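Local atomic coordinates of oxalate--CoA ligase (Arabidopsis thaliana, PDB entry 5IE2), a protein that belongs to the ANL superfamily of AMP-binding enzymes and holds adenosine-5'-triphosphate in a pocket. Residues L74-R78 with A79-A83; H216-A220 with G221-S225; P294-L297 with S298-E302. All coordinates share one frame; numbering follows the deposited sequence.

Contact 1. Residues L74-R78 with A79-A83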
loop_
_atom_site.group_PDB
_atom_site.type_symbol
_atom_site.label_atom_id
_atom_site.label_comp_id
_atom_site.label_asym_id
_atom_site.label_seq_id
_atom_site.Cartn_x
_atom_site.Cartn_y
_atom_site.Cartn_z
ATOM N N LEU A 74 -15.216 1.807 -7.937
ATOM C CA LEU A 74 -15.624 3.207 -8.131
ATOM C C LEU A 74 -17.145 3.353 -8.240
ATOM O O LEU A 74 -17.672 4.422 -7.895
ATOM C CB LEU A 74 -14.958 3.775 -9.388
ATOM C CG LEU A 74 -13.435 3.934 -9.151
ATOM C CD1 LEU A 74 -12.682 4.307 -10.432
ATOM C CD2 LEU A 74 -13.124 5.031 -8.009
ATOM N N ALA A 75 -17.841 2.308 -8.747
ATOM C CA ALA A 75 -19.334 2.352 -8.823
ATOM C C ALA A 75 -19.935 2.323 -7.423
ATOM O O ALA A 75 -20.911 3.015 -7.143
ATOM C CB ALA A 75 -19.901 1.190 -9.665
ATOM N N VAL A 76 -19.366 1.502 -6.548
ATOM C CA VAL A 76 -19.835 1.441 -5.149
ATOM C C VAL A 76 -19.697 2.842 -4.557
ATOM O O VAL A 76 -20.665 3.380 -3.922
ATOM C CB VAL A 76 -19.061 0.389 -4.313
ATOM C CG1 VAL A 76 -19.290 0.619 -2.783
ATOM C CG2 VAL A 76 -19.518 -1.049 -4.748
ATOM N N ILE A 77 -18.502 3.420 -4.696
ATOM C CA ILE A 77 -18.364 4.743 -4.042
ATOM C C ILE A 77 -19.232 5.828 -4.655
ATOM O O ILE A 77 -19.806 6.705 -3.966
ATOM C CB ILE A 77 -16.897 5.101 -4.099
ATOM C CG1 ILE A 77 -16.176 4.146 -3.154
ATOM C CG2 ILE A 77 -16.641 6.483 -3.787
ATOM C CD1 ILE A 77 -14.711 4.253 -3.290
ATOM N N ARG A 78 -19.383 5.757 -5.969
ATOM C CA ARG A 78 -20.276 6.688 -6.687
ATOM C C ARG A 78 -21.711 6.607 -6.200
ATOM O O ARG A 78 -22.407 7.641 -6.106
ATOM C CB ARG A 78 -20.206 6.365 -8.215
ATOM C CG ARG A 78 -21.176 7.236 -9.065
ATOM C CD ARG A 78 -20.804 8.759 -8.996
ATOM N NE ARG A 78 -21.703 9.446 -9.933
ATOM C CZ ARG A 78 -22.605 10.372 -9.608
ATOM N NH1 ARG A 78 -22.711 10.820 -8.366
ATOM N NH2 ARG A 78 -23.398 10.858 -10.557
ATOM N N ALA A 79 -22.161 5.392 -5.841
ATOM C CA ALA A 79 -23.526 5.192 -5.347
ATOM C C ALA A 79 -23.680 5.609 -3.862
ATOM O O ALA A 79 -24.700 5.315 -3.233
ATOM C CB ALA A 79 -23.938 3.727 -5.541
ATOM N N ARG A 80 -22.662 6.285 -3.333
ATOM C CA ARG A 80 -22.584 6.775 -1.939
ATOM C C ARG A 80 -22.472 5.651 -0.930
ATOM O O ARG A 80 -22.785 5.829 0.243
ATOM C CB ARG A 80 -23.826 7.677 -1.557
ATOM C CG ARG A 80 -23.979 8.919 -2.475
ATOM C CD ARG A 80 -25.071 9.876 -1.898
ATOM N NE ARG A 80 -24.685 10.378 -0.568
ATOM C CZ ARG A 80 -25.531 10.849 0.343
ATOM N NH1 ARG A 80 -26.839 10.861 0.083
ATOM N NH2 ARG A 80 -25.080 11.273 1.530
ATOM N N ALA A 81 -21.995 4.499 -1.378
ATOM C CA ALA A 81 -21.778 3.378 -0.497
ATOM C C ALA A 81 -20.304 3.280 -0.179
ATOM O O ALA A 81 -19.484 3.991 -0.766
ATOM C CB ALA A 81 -22.299 2.069 -1.166
ATOM N N THR A 82 -19.970 2.388 0.753
ATOM C CA THR A 82 -18.590 2.211 1.215
ATOM C C THR A 82 -18.047 0.903 0.645
ATOM O O THR A 82 -18.678 -0.127 0.872
ATOM C CB THR A 82 -18.529 2.166 2.782
ATOM O OG1 THR A 82 -19.013 3.424 3.304
ATOM C CG2 THR A 82 -17.079 1.980 3.266
ATOM N N ALA A 83 -16.910 0.948 -0.065
ATOM C CA ALA A 83 -16.281 -0.277 -0.615
ATOM C C ALA A 83 -15.420 -0.954 0.448
ATOM O O ALA A 83 -14.629 -0.261 1.086
ATOM C CB ALA A 83 -15.451 0.068 -1.803
#

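Contact 2. Residues H216-A220 with G221-S225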
loop_
_atom_site.group_PDB
_atom_site.type_symbol
_atom_site.label_atom_id
_atom_site.label_comp_id
_atom_site.label_asym_id
_atom_site.label_seq_id
_atom_site.Cartn_x
_atom_site.Cartn_y
_atom_site.Cartn_z
ATOM N N HIS A 216 -1.726 0.917 -0.564
ATOM C CA HIS A 216 -0.582 1.376 -1.381
ATOM C C HIS A 216 -0.932 1.234 -2.887
ATOM O O HIS A 216 -0.917 2.219 -3.655
ATOM C CB HIS A 216 0.683 0.583 -1.008
ATOM C CG HIS A 216 1.931 0.958 -1.777
ATOM N ND1 HIS A 216 3.188 0.539 -1.379
ATOM C CD2 HIS A 216 2.108 1.594 -2.961
ATOM C CE1 HIS A 216 4.089 0.961 -2.254
ATOM N NE2 HIS A 216 3.458 1.580 -3.236
ATOM N N GLY A 217 -1.232 0.018 -3.326
ATOM C CA GLY A 217 -1.578 -0.146 -4.745
ATOM C C GLY A 217 -2.853 0.598 -5.091
ATOM O O GLY A 217 -2.960 1.212 -6.167
ATOM N N LEU A 218 -3.836 0.582 -4.186
ATOM C CA LEU A 218 -5.117 1.243 -4.473
ATOM C C LEU A 218 -4.984 2.763 -4.619
ATOM O O LEU A 218 -5.450 3.325 -5.611
ATOM C CB LEU A 218 -6.121 0.941 -3.363
ATOM C CG LEU A 218 -7.546 1.430 -3.475
ATOM C CD1 LEU A 218 -8.146 0.804 -4.754
ATOM C CD2 LEU A 218 -8.353 0.984 -2.236
ATOM N N LEU A 219 -4.403 3.442 -3.609
ATOM C CA LEU A 219 -4.311 4.925 -3.645
ATOM C C LEU A 219 -3.248 5.440 -4.590
ATOM O O LEU A 219 -3.478 6.383 -5.350
ATOM C CB LEU A 219 -4.017 5.529 -2.228
ATOM C CG LEU A 219 -5.273 5.922 -1.462
ATOM C CD1 LEU A 219 -5.979 7.160 -2.116
ATOM C CD2 LEU A 219 -6.275 4.711 -1.316
ATOM N N ALA A 220 -2.044 4.880 -4.541
ATOM C CA ALA A 220 -0.959 5.454 -5.337
ATOM C C ALA A 220 -0.983 4.955 -6.755
ATOM O O ALA A 220 -0.953 5.750 -7.695
ATOM C CB ALA A 220 0.437 5.133 -4.687
ATOM N N GLY A 221 -0.958 3.635 -6.918
ATOM C CA GLY A 221 -0.929 3.101 -8.286
ATOM C C GLY A 221 -2.211 3.393 -9.085
ATOM O O GLY A 221 -2.138 3.876 -10.212
ATOM N N LEU A 222 -3.372 3.101 -8.500
ATOM C CA LEU A 222 -4.628 3.176 -9.252
ATOM C C LEU A 222 -5.278 4.562 -9.149
ATOM O O LEU A 222 -5.415 5.281 -10.150
ATOM C CB LEU A 222 -5.610 2.089 -8.766
ATOM C CG LEU A 222 -6.987 2.179 -9.448
ATOM C CD1 LEU A 222 -6.899 1.822 -11.003
ATOM C CD2 LEU A 222 -8.031 1.337 -8.691
ATOM N N LEU A 223 -5.685 4.961 -7.944
ATOM C CA LEU A 223 -6.582 6.114 -7.877
ATOM C C LEU A 223 -5.853 7.410 -8.197
ATOM O O LEU A 223 -6.461 8.314 -8.766
ATOM C CB LEU A 223 -7.246 6.216 -6.484
ATOM C CG LEU A 223 -8.189 5.020 -6.162
ATOM C CD1 LEU A 223 -8.759 5.102 -4.695
ATOM C CD2 LEU A 223 -9.339 4.918 -7.217
ATOM N N SER A 224 -4.593 7.552 -7.779
ATOM C CA SER A 224 -3.905 8.833 -8.042
ATOM C C SER A 224 -3.612 8.979 -9.558
ATOM O O SER A 224 -3.619 10.114 -10.109
ATOM C CB SER A 224 -2.601 8.946 -7.248
ATOM O OG SER A 224 -2.954 8.972 -5.826
ATOM N N SER A 225 -3.323 7.846 -10.199
ATOM C CA SER A 225 -3.161 7.870 -11.683
ATOM C C SER A 225 -4.449 8.338 -12.347
ATOM O O SER A 225 -4.444 9.223 -13.204
ATOM C CB SER A 225 -2.800 6.475 -12.230
ATOM O OG SER A 225 -1.522 6.074 -11.778
#

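Contact 3. Residues P294-L297 with S298-E302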
loop_
_atom_site.group_PDB
_atom_site.type_symbol
_atom_site.label_atom_id
_atom_site.label_comp_id
_atom_site.label_asym_id
_atom_site.label_seq_id
_atom_site.Cartn_x
_atom_site.Cartn_y
_atom_site.Cartn_z
ATOM N N PRO A 294 19.254 1.469 1.934
ATOM C CA PRO A 294 20.039 2.239 0.954
ATOM C C PRO A 294 20.677 1.376 -0.144
ATOM O O PRO A 294 20.789 1.802 -1.311
ATOM C CB PRO A 294 21.110 2.899 1.818
ATOM C CG PRO A 294 20.318 3.189 3.140
ATOM C CD PRO A 294 19.459 1.956 3.323
ATOM N N VAL A 295 21.068 0.161 0.204
ATOM C CA VAL A 295 21.727 -0.672 -0.827
ATOM C C VAL A 295 20.705 -1.099 -1.908
ATOM O O VAL A 295 21.029 -1.168 -3.119
ATOM C CB VAL A 295 22.424 -1.865 -0.181
ATOM C CG1 VAL A 295 21.417 -2.881 0.371
ATOM C CG2 VAL A 295 23.396 -2.538 -1.202
ATOM N N ILE A 296 19.442 -1.320 -1.523
ATOM C CA ILE A 296 18.432 -1.622 -2.535
ATOM C C ILE A 296 18.142 -0.390 -3.394
ATOM O O ILE A 296 17.953 -0.492 -4.614
ATOM C CB ILE A 296 17.121 -2.141 -1.917
ATOM C CG1 ILE A 296 17.396 -3.356 -1.001
ATOM C CG2 ILE A 296 16.087 -2.439 -3.031
ATOM C CD1 ILE A 296 18.254 -4.500 -1.756
ATOM N N LEU A 297 18.097 0.782 -2.760
ATOM C CA LEU A 297 17.917 2.013 -3.532
ATOM C C LEU A 297 19.029 2.130 -4.610
ATOM O O LEU A 297 18.730 2.355 -5.819
ATOM C CB LEU A 297 17.917 3.241 -2.579
ATOM C CG LEU A 297 17.637 4.602 -3.238
ATOM C CD1 LEU A 297 17.007 5.565 -2.187
ATOM C CD2 LEU A 297 18.882 5.259 -3.811
ATOM N N SER A 298 20.292 1.973 -4.179
ATOM C CA SER A 298 21.447 2.014 -5.100
ATOM C C SER A 298 21.298 1.030 -6.213
ATOM O O SER A 298 21.562 1.343 -7.394
ATOM C CB SER A 298 22.762 1.687 -4.363
ATOM O OG SER A 298 23.032 2.750 -3.500
ATOM N N ARG A 299 20.965 -0.193 -5.844
ATOM C CA ARG A 299 20.839 -1.230 -6.882
ATOM C C ARG A 299 19.765 -0.895 -7.904
ATOM O O ARG A 299 19.945 -1.159 -9.092
ATOM C CB ARG A 299 20.545 -2.595 -6.267
ATOM C CG ARG A 299 21.749 -3.167 -5.533
ATOM C CD ARG A 299 21.424 -4.458 -4.801
ATOM N NE ARG A 299 22.576 -4.850 -3.932
ATOM C CZ ARG A 299 22.511 -5.773 -2.981
ATOM N NH1 ARG A 299 21.390 -6.456 -2.820
ATOM N NH2 ARG A 299 23.557 -6.001 -2.183
ATOM N N LEU A 300 18.638 -0.318 -7.449
ATOM C CA LEU A 300 17.592 0.045 -8.380
ATOM C C LEU A 300 18.012 1.184 -9.308
ATOM O O LEU A 300 17.686 1.139 -10.509
ATOM C CB LEU A 300 16.307 0.447 -7.604
ATOM C CG LEU A 300 15.453 -0.631 -6.943
ATOM C CD1 LEU A 300 14.426 0.015 -5.926
ATOM C CD2 LEU A 300 14.674 -1.466 -8.011
ATOM N N GLU A 301 18.658 2.230 -8.764
ATOM C CA GLU A 301 19.066 3.357 -9.614
ATOM C C GLU A 301 20.113 2.839 -10.621
ATOM O O GLU A 301 20.099 3.251 -11.779
ATOM C CB GLU A 301 19.636 4.529 -8.802
ATOM C CG GLU A 301 18.543 5.128 -7.916
ATOM C CD GLU A 301 18.908 6.457 -7.299
ATOM O OE1 GLU A 301 20.132 6.748 -7.166
ATOM O OE2 GLU A 301 17.947 7.182 -6.910
ATOM N N GLU A 302 20.985 1.917 -10.194
ATOM C CA GLU A 302 22.005 1.411 -11.131
ATOM C C GLU A 302 21.410 0.523 -12.218
ATOM O O GLU A 302 21.827 0.562 -13.387
ATOM C CB GLU A 302 23.070 0.620 -10.377
ATOM C CG GLU A 302 24.195 0.127 -11.285
ATOM C CD GLU A 302 24.983 1.295 -11.868
ATOM O OE1 GLU A 302 25.506 2.106 -11.067
ATOM O OE2 GLU A 302 25.047 1.424 -13.117
#

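Contact 1. Residues L74-R78 with A79-A83
Ala79, the first residue to leave the helical path, still gives its N to Ala75 O at 3.0 Å as the last regular turn, with a weak second bond to Val76 O. Its CB lies against Ala75 O and reaches Val48 of helix 33-50. Arg80 then takes positive phi (68°), and its N bonds Ile77 O at 3.0 Å. Its side chain runs out the other way, bent at the third torsion, to a salt bridge with Asp163. Ala81 N comes back to Val76 O at 3.1 Å. The Arg80 N to Ile77 O and Ala81 N to Val76 O bonds, with Arg80 as the C-prime residue, make a Schellman motif; it ends helix 67-78 and turns the chain into strand 82-85 of a beta-alpha-beta unit begun by strand 58-61. Ala81 O also receives a nearly straight CA-H...O contact from Ile77 CA, and Ala81 CB lies 3.7 Å from Val76 CG1. That methyl stands anti to its own backbone N (chi1 164°), which directs it at the outgoing chain, 3.6 Å from Ala83 N. Ala83 CB faces back to the helix and meets Val76 CG1 at 4.0 Å.

Contact 2. Residues H216-A220 with G221-S225
Leu219 O is gripped twice by Ser224: OG donates to it at 2.7 Å and the backbone N at 2.9 Å, the two arriving from opposite faces of the carbonyl plane. The serine hydroxyl can fold back in this way because OG stands beside its own backbone N (chi1 -65°). Ser225 OG likewise turns back on the helix, but to Gly221 O four residues earlier, at 2.8 Å, so two buried hydroxyls are satisfied by the helix itself. The backbone is wound wide here. Leu222 N bonds Gly217 O and Leu223 N bonds Leu218 O (2.9 Å), both five residues back, and Ser224 N to Leu219 O keeps the same spacing: a pi-type stretch. Within it Ala220 O is buried without a partner in the model. On the apolar side, Leu218 and Leu223 lie side by side pointing the same way, CG to CD1 4.1 Å, while the side chains of Leu218 and Leu222 cross at an angle, CD1 to CD2 4.0 Å. At the start, His216 NE2 bonds Thr258 OG1 and ND1 bonds Ser289 OG; the ring stacks on His319, its side chain about 8 Å from the bound ATP. Helix 215-227 links strands 205-207 and 231-234; Leu218 and Leu223 pack on Phe73 of helix 67-78, Leu223 and Ser224 on Val191 of helix 184-198, and Leu222 on Val232 of strand 231-234.

Contact 3. Residues P294-L297 with S298-E302
Val295 and Arg299 lie alongside each other, and the valine methyl CG2 covers one face of the guanidinium, 3.6 Å from Arg299 NH2. The arginine chain is extended from CG to NE and runs past the Val295 carbonyl, CG to Val295 O 3.2 Å, before the charged group reaches that methyl. Ile296 CD1 approaches the same group obliquely, 3.8 Å from Arg299 NH1. The purely apolar pair is Ile296 CG2 and Leu300 CD1 at 4.1 Å; both side chains also touch Leu268 of helix 261-273. Leu297 and Glu301 run side by side, and their closest side-chain atoms are Leu297 CD2 and Glu301 CD, 3.7 Å apart. Leu297 CG is anti to its backbone N (chi1 -176°), which carries CD2 along the helix to the carboxylate. Backbone bonds form the frame of the first two turns of helix 294-304: Ser298 N to Pro294 O (2.9 Å, 172° at the hydrogen), then Arg299, Leu300 and Glu301 to Val295, Ile296 and Leu297. The helix connects strands 284-287 and 308-314 in a beta-alpha-beta unit. Arg299 NH2 also makes a weak bond to Leu431 O. Methyls thus probably shield part of both charged groups from water, and the Glu301 carboxylate, with Leu297 CD2 beside it, relies for polar partners on His332 NE2 and Val308 N, both bonded to OE2.

Overall arrangement
Contact 1, contact 2 and contact 3 follow one another along the chain, and each belongs to a different beta-alpha-beta unit of the AMP-binding enzyme, contact 1 at the end of its helix. Contacts 1 and 2, with centres about 17 Å apart, touch: Leu74 CD2 of helix 67-78 meets Leu223 CD2 of helix 215-227 at 3.9 Å, so the helices of two separate sheets pack together in the interior. Contact 3 is remote, its centre about 23 Å from that of contact 2 and about 40 Å from that of contact 1, on the opposite side of the chain's centre from contact 1. Helix 294-304 belongs to a third sheet. Contacts 2 and 3 come nearest the ATP, through His216 and Pro294, while contact 1 is the turn from helix 67-78 into strand 82-85.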